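Local coordinates for transcriptional regulator, putative (Pseudomonas syringae pv. tomato, PDB 2R5F), which probably regulates transcription as a SorC-family DNA-binding protein, its putative sugar-binding domain likely sensing a carbohydrate effector, at residues I22-V28 against D250-V256. Sequence-based numbering, arbitrary orientation.
Sequences IRQVIVV and DVLITDV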
ATOM      1  N   ILE A  22      11.158  -0.575 -12.011  1.00 35.69           N
ATOM      2  CA  ILE A  22      10.586  -1.210 -10.850  1.00 35.29           C
ATOM      3  C   ILE A  22      10.859  -2.706 -10.950  1.00 35.88           C
ATOM      4  O   ILE A  22      10.732  -3.304 -12.037  1.00 36.09           O
ATOM      5  CB  ILE A  22       9.050  -0.910 -10.719  1.00 35.18           C
ATOM      6  CG1 ILE A  22       8.386  -1.814  -9.679  1.00 34.59           C
ATOM      7  CG2 ILE A  22       8.337  -1.101 -12.044  1.00 34.74           C
ATOM      8  CD1 ILE A  22       7.033  -1.332  -9.209  1.00 34.86           C
ATOM      9  N   ARG A  23      11.164  -3.308  -9.803  1.00 35.76           N
ATOM     10  CA  ARG A  23      11.492  -4.728  -9.725  1.00 36.74           C
ATOM     11  C   ARG A  23      10.409  -5.657 -10.263  1.00 36.21           C
ATOM     12  O   ARG A  23      10.709  -6.528 -11.084  1.00 36.59           O
ATOM     13  CB  ARG A  23      11.793  -5.127  -8.284  1.00 36.82           C
ATOM     14  CG  ARG A  23      12.598  -6.409  -8.178  1.00 40.46           C
ATOM     15  CD  ARG A  23      12.329  -7.143  -6.864  1.00 46.67           C
ATOM     16  NE  ARG A  23      12.632  -6.389  -5.648  1.00 48.29           N
ATOM     17  CZ  ARG A  23      11.995  -6.593  -4.492  1.00 52.90           C
ATOM     18  NH1 ARG A  23      12.306  -5.882  -3.406  1.00 51.52           N
ATOM     19  NH2 ARG A  23      11.020  -7.509  -4.423  1.00 54.48           N
ATOM     20  N   GLN A  24       9.171  -5.487  -9.791  1.00 35.01           N
ATOM     21  CA  GLN A  24       8.100  -6.407 -10.143  1.00 34.52           C
ATOM     22  C   GLN A  24       6.804  -5.692 -10.409  1.00 33.50           C
ATOM     23  O   GLN A  24       6.419  -4.808  -9.673  1.00 33.70           O
ATOM     24  CB  GLN A  24       7.884  -7.459  -9.047  1.00 33.88           C
ATOM     25  CG  GLN A  24       7.025  -8.630  -9.503  1.00 35.67           C
ATOM     26  CD  GLN A  24       6.798  -9.665  -8.425  1.00 36.82           C
ATOM     27  OE1 GLN A  24       6.833  -9.359  -7.236  1.00 42.46           O
ATOM     28  NE2 GLN A  24       6.559 -10.905  -8.834  1.00 40.31           N
ATOM     29  N   VAL A  25       6.125  -6.090 -11.476  1.00 33.10           N
ATOM     30  CA  VAL A  25       4.762  -5.641 -11.720  1.00 32.49           C
ATOM     31  C   VAL A  25       3.959  -6.928 -11.926  1.00 32.69           C
ATOM     32  O   VAL A  25       4.406  -7.850 -12.597  1.00 32.17           O
ATOM     33  CB  VAL A  25       4.699  -4.743 -12.986  1.00 32.69           C
ATOM     34  CG1 VAL A  25       3.283  -4.547 -13.438  1.00 31.17           C
ATOM     35  CG2 VAL A  25       5.466  -3.414 -12.787  1.00 31.23           C
ATOM     36  N   ILE A  26       2.798  -7.000 -11.287  1.00 33.07           N
ATOM     37  CA  ILE A  26       1.869  -8.116 -11.426  1.00 32.39           C
ATOM     38  C   ILE A  26       0.629  -7.508 -12.025  1.00 32.30           C
ATOM     39  O   ILE A  26       0.107  -6.557 -11.469  1.00 32.15           O
ATOM     40  CB  ILE A  26       1.547  -8.728 -10.050  1.00 32.17           C
ATOM     41  CG1 ILE A  26       2.851  -9.249  -9.414  1.00 33.74           C
ATOM     42  CG2 ILE A  26       0.412  -9.761 -10.160  1.00 31.30           C
ATOM     43  CD1 ILE A  26       2.720 -10.288  -8.330  1.00 36.56           C
ATOM     44  N   VAL A  27       0.169  -8.041 -13.159  1.00 32.26           N
ATOM     45  CA  VAL A  27      -1.027  -7.509 -13.823  1.00 32.27           C
ATOM     46  C   VAL A  27      -2.184  -8.495 -13.713  1.00 32.87           C
ATOM     47  O   VAL A  27      -2.044  -9.686 -14.056  1.00 33.77           O
ATOM     48  CB  VAL A  27      -0.777  -7.085 -15.312  1.00 31.99           C
ATOM     49  CG1 VAL A  27      -2.088  -6.748 -16.013  1.00 31.75           C
ATOM     50  CG2 VAL A  27       0.168  -5.888 -15.395  1.00 32.14           C
ATOM     51  N   VAL A  28      -3.319  -7.981 -13.226  1.00 32.81           N
ATOM     52  CA  VAL A  28      -4.532  -8.753 -13.007  1.00 32.35           C
ATOM     53  C   VAL A  28      -5.622  -8.294 -13.969  1.00 33.61           C
ATOM     54  O   VAL A  28      -5.620  -7.142 -14.406  1.00 33.32           O
ATOM     55  CB  VAL A  28      -5.000  -8.701 -11.509  1.00 33.55           C
ATOM     56  CG1 VAL A  28      -3.802  -8.961 -10.558  1.00 29.28           C
ATOM     57  CG2 VAL A  28      -5.667  -7.333 -11.138  1.00 31.05           C
ATOM     58  N   ASP A 250       8.455  -1.070  -5.075  1.00 42.66           N
ATOM     59  CA  ASP A 250       9.249  -2.203  -5.509  1.00 42.28           C
ATOM     60  C   ASP A 250       8.396  -3.274  -6.210  1.00 41.98           C
ATOM     61  O   ASP A 250       8.880  -3.993  -7.073  1.00 42.24           O
ATOM     62  CB  ASP A 250       9.969  -2.784  -4.297  1.00 42.99           C
ATOM     63  CG  ASP A 250      10.926  -1.779  -3.673  1.00 44.30           C
ATOM     64  OD1 ASP A 250      11.963  -1.503  -4.324  1.00 42.60           O
ATOM     65  OD2 ASP A 250      10.625  -1.243  -2.569  1.00 43.81           O
ATOM     66  N   VAL A 251       7.132  -3.375  -5.813  1.00 41.68           N
ATOM     67  CA  VAL A 251       6.147  -4.245  -6.433  1.00 39.96           C
ATOM     68  C   VAL A 251       4.888  -3.422  -6.643  1.00 39.66           C
ATOM     69  O   VAL A 251       4.436  -2.689  -5.753  1.00 38.89           O
ATOM     70  CB  VAL A 251       5.833  -5.499  -5.546  1.00 40.90           C
ATOM     71  CG1 VAL A 251       4.871  -6.501  -6.275  1.00 39.87           C
ATOM     72  CG2 VAL A 251       7.140  -6.200  -5.089  1.00 40.02           C
ATOM     73  N   LEU A 252       4.325  -3.512  -7.844  1.00 38.51           N
ATOM     74  CA  LEU A 252       3.026  -2.908  -8.100  1.00 37.91           C
ATOM     75  C   LEU A 252       2.114  -3.987  -8.573  1.00 37.31           C
ATOM     76  O   LEU A 252       2.475  -4.724  -9.477  1.00 37.43           O
ATOM     77  CB  LEU A 252       3.138  -1.809  -9.174  1.00 37.42           C
ATOM     78  CG  LEU A 252       1.838  -1.289  -9.763  1.00 37.79           C
ATOM     79  CD1 LEU A 252       1.022  -0.422  -8.776  1.00 37.15           C
ATOM     80  CD2 LEU A 252       2.185  -0.552 -11.083  1.00 38.91           C
ATOM     81  N   ILE A 253       0.950  -4.097  -7.938  1.00 37.27           N
ATOM     82  CA  ILE A 253      -0.129  -4.939  -8.428  1.00 37.83           C
ATOM     83  C   ILE A 253      -1.261  -4.039  -8.932  1.00 38.60           C
ATOM     84  O   ILE A 253      -1.733  -3.169  -8.207  1.00 37.43           O
ATOM     85  CB  ILE A 253      -0.669  -5.885  -7.347  1.00 38.58           C
ATOM     86  CG1 ILE A 253       0.500  -6.739  -6.773  1.00 38.39           C
ATOM     87  CG2 ILE A 253      -1.794  -6.734  -7.945  1.00 36.18           C
ATOM     88  CD1 ILE A 253       0.099  -7.602  -5.532  1.00 37.45           C
ATOM     89  N   THR A 254      -1.647  -4.230 -10.200  1.00 38.27           N
ATOM     90  CA  THR A 254      -2.574  -3.337 -10.851  1.00 37.07           C
ATOM     91  C   THR A 254      -3.337  -4.079 -11.930  1.00 37.19           C
ATOM     92  O   THR A 254      -2.992  -5.198 -12.298  1.00 38.11           O
ATOM     93  CB  THR A 254      -1.835  -2.075 -11.450  1.00 37.14           C
ATOM     94  OG1 THR A 254      -2.815  -1.095 -11.788  1.00 37.97           O
ATOM     95  CG2 THR A 254      -0.989  -2.397 -12.679  1.00 33.86           C
ATOM     96  N   ASP A 255      -4.373  -3.463 -12.462  1.00 38.02           N
ATOM     97  CA  ASP A 255      -5.184  -4.117 -13.512  1.00 38.39           C
ATOM     98  C   ASP A 255      -4.628  -3.865 -14.919  1.00 37.42           C
ATOM     99  O   ASP A 255      -3.736  -3.025 -15.094  1.00 37.53           O
ATOM    100  CB  ASP A 255      -6.635  -3.614 -13.416  1.00 39.19           C
ATOM    101  CG  ASP A 255      -6.725  -2.108 -13.570  1.00 39.93           C
ATOM    102  OD1 ASP A 255      -6.290  -1.399 -12.650  1.00 36.74           O
ATOM    103  OD2 ASP A 255      -7.191  -1.641 -14.628  1.00 42.91           O
ATOM    104  N   VAL A 256      -5.168  -4.574 -15.918  1.00 37.54           N
ATOM    105  CA  VAL A 256      -4.744  -4.439 -17.317  1.00 37.81           C
ATOM    106  C   VAL A 256      -4.914  -3.018 -17.876  1.00 37.07           C
ATOM    107  O   VAL A 256      -4.040  -2.507 -18.538  1.00 36.91           O
ATOM    108  CB  VAL A 256      -5.539  -5.397 -18.316  1.00 38.10           C
ATOM    109  CG1 VAL A 256      -4.951  -5.308 -19.718  1.00 39.29           C
ATOM    110  CG2 VAL A 256      -5.524  -6.799 -17.883  1.00 37.83           C
TER
HETATM  111  O   HOH W   1      12.163  -1.730  -7.592  1.00 35.69           O
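Gln-24, Ile-26 and Val-28 of strand 24-28 use both N and O to bond the backbone of 250-256, forming a parallel ladder. Its straightest rung, Ile-26 N to Leu-252 O, is 2.9 Å long at 167°; the last, Val-256 N to Val-28 O, is bent and weak. CA-H groups add longer, weaker contacts to the same acceptors, such as Val-25 CA to Leu-252 O at 3.3 Å.

On one face, Ile-26 CB meets Ile-253 CG1 and Val-28 CG1 reaches Ile-253 CG2, both at 4.0 Å. Gln-24, its chain extended, runs alongside Val-251, with Gln-24 OE1 3.6 Å from Val-251 CG1; helix 36-54 covers Val-28 and Val-251. Val-27 and Leu-252 point to the other face. A chi1 of 171° swings Val-27 CG1 to Val-256 CG2 (3.9 Å) at the helix start, and Ile-22 CD1, from the preceding loop, rests on Leu-252 CB.

At the polar end, Asp-250 CB lies over one guanidinium face of Arg-23, near its rim. A water links Asp-250 OD1 to Arg-23 N; Asp-250 OD2 is hydrogen-bonded to Val-227 N.

Strand 251-255 also pairs with 226-230, so the ladder joins 24-28 to the parallel part of the mixed sheet, consistent with a Rossmann-like domain. Cohesion comes from backbone bonds and aliphatic packing; the Arg-23 and Asp-250 charges, not salt-bridged, probably add longer-range attraction.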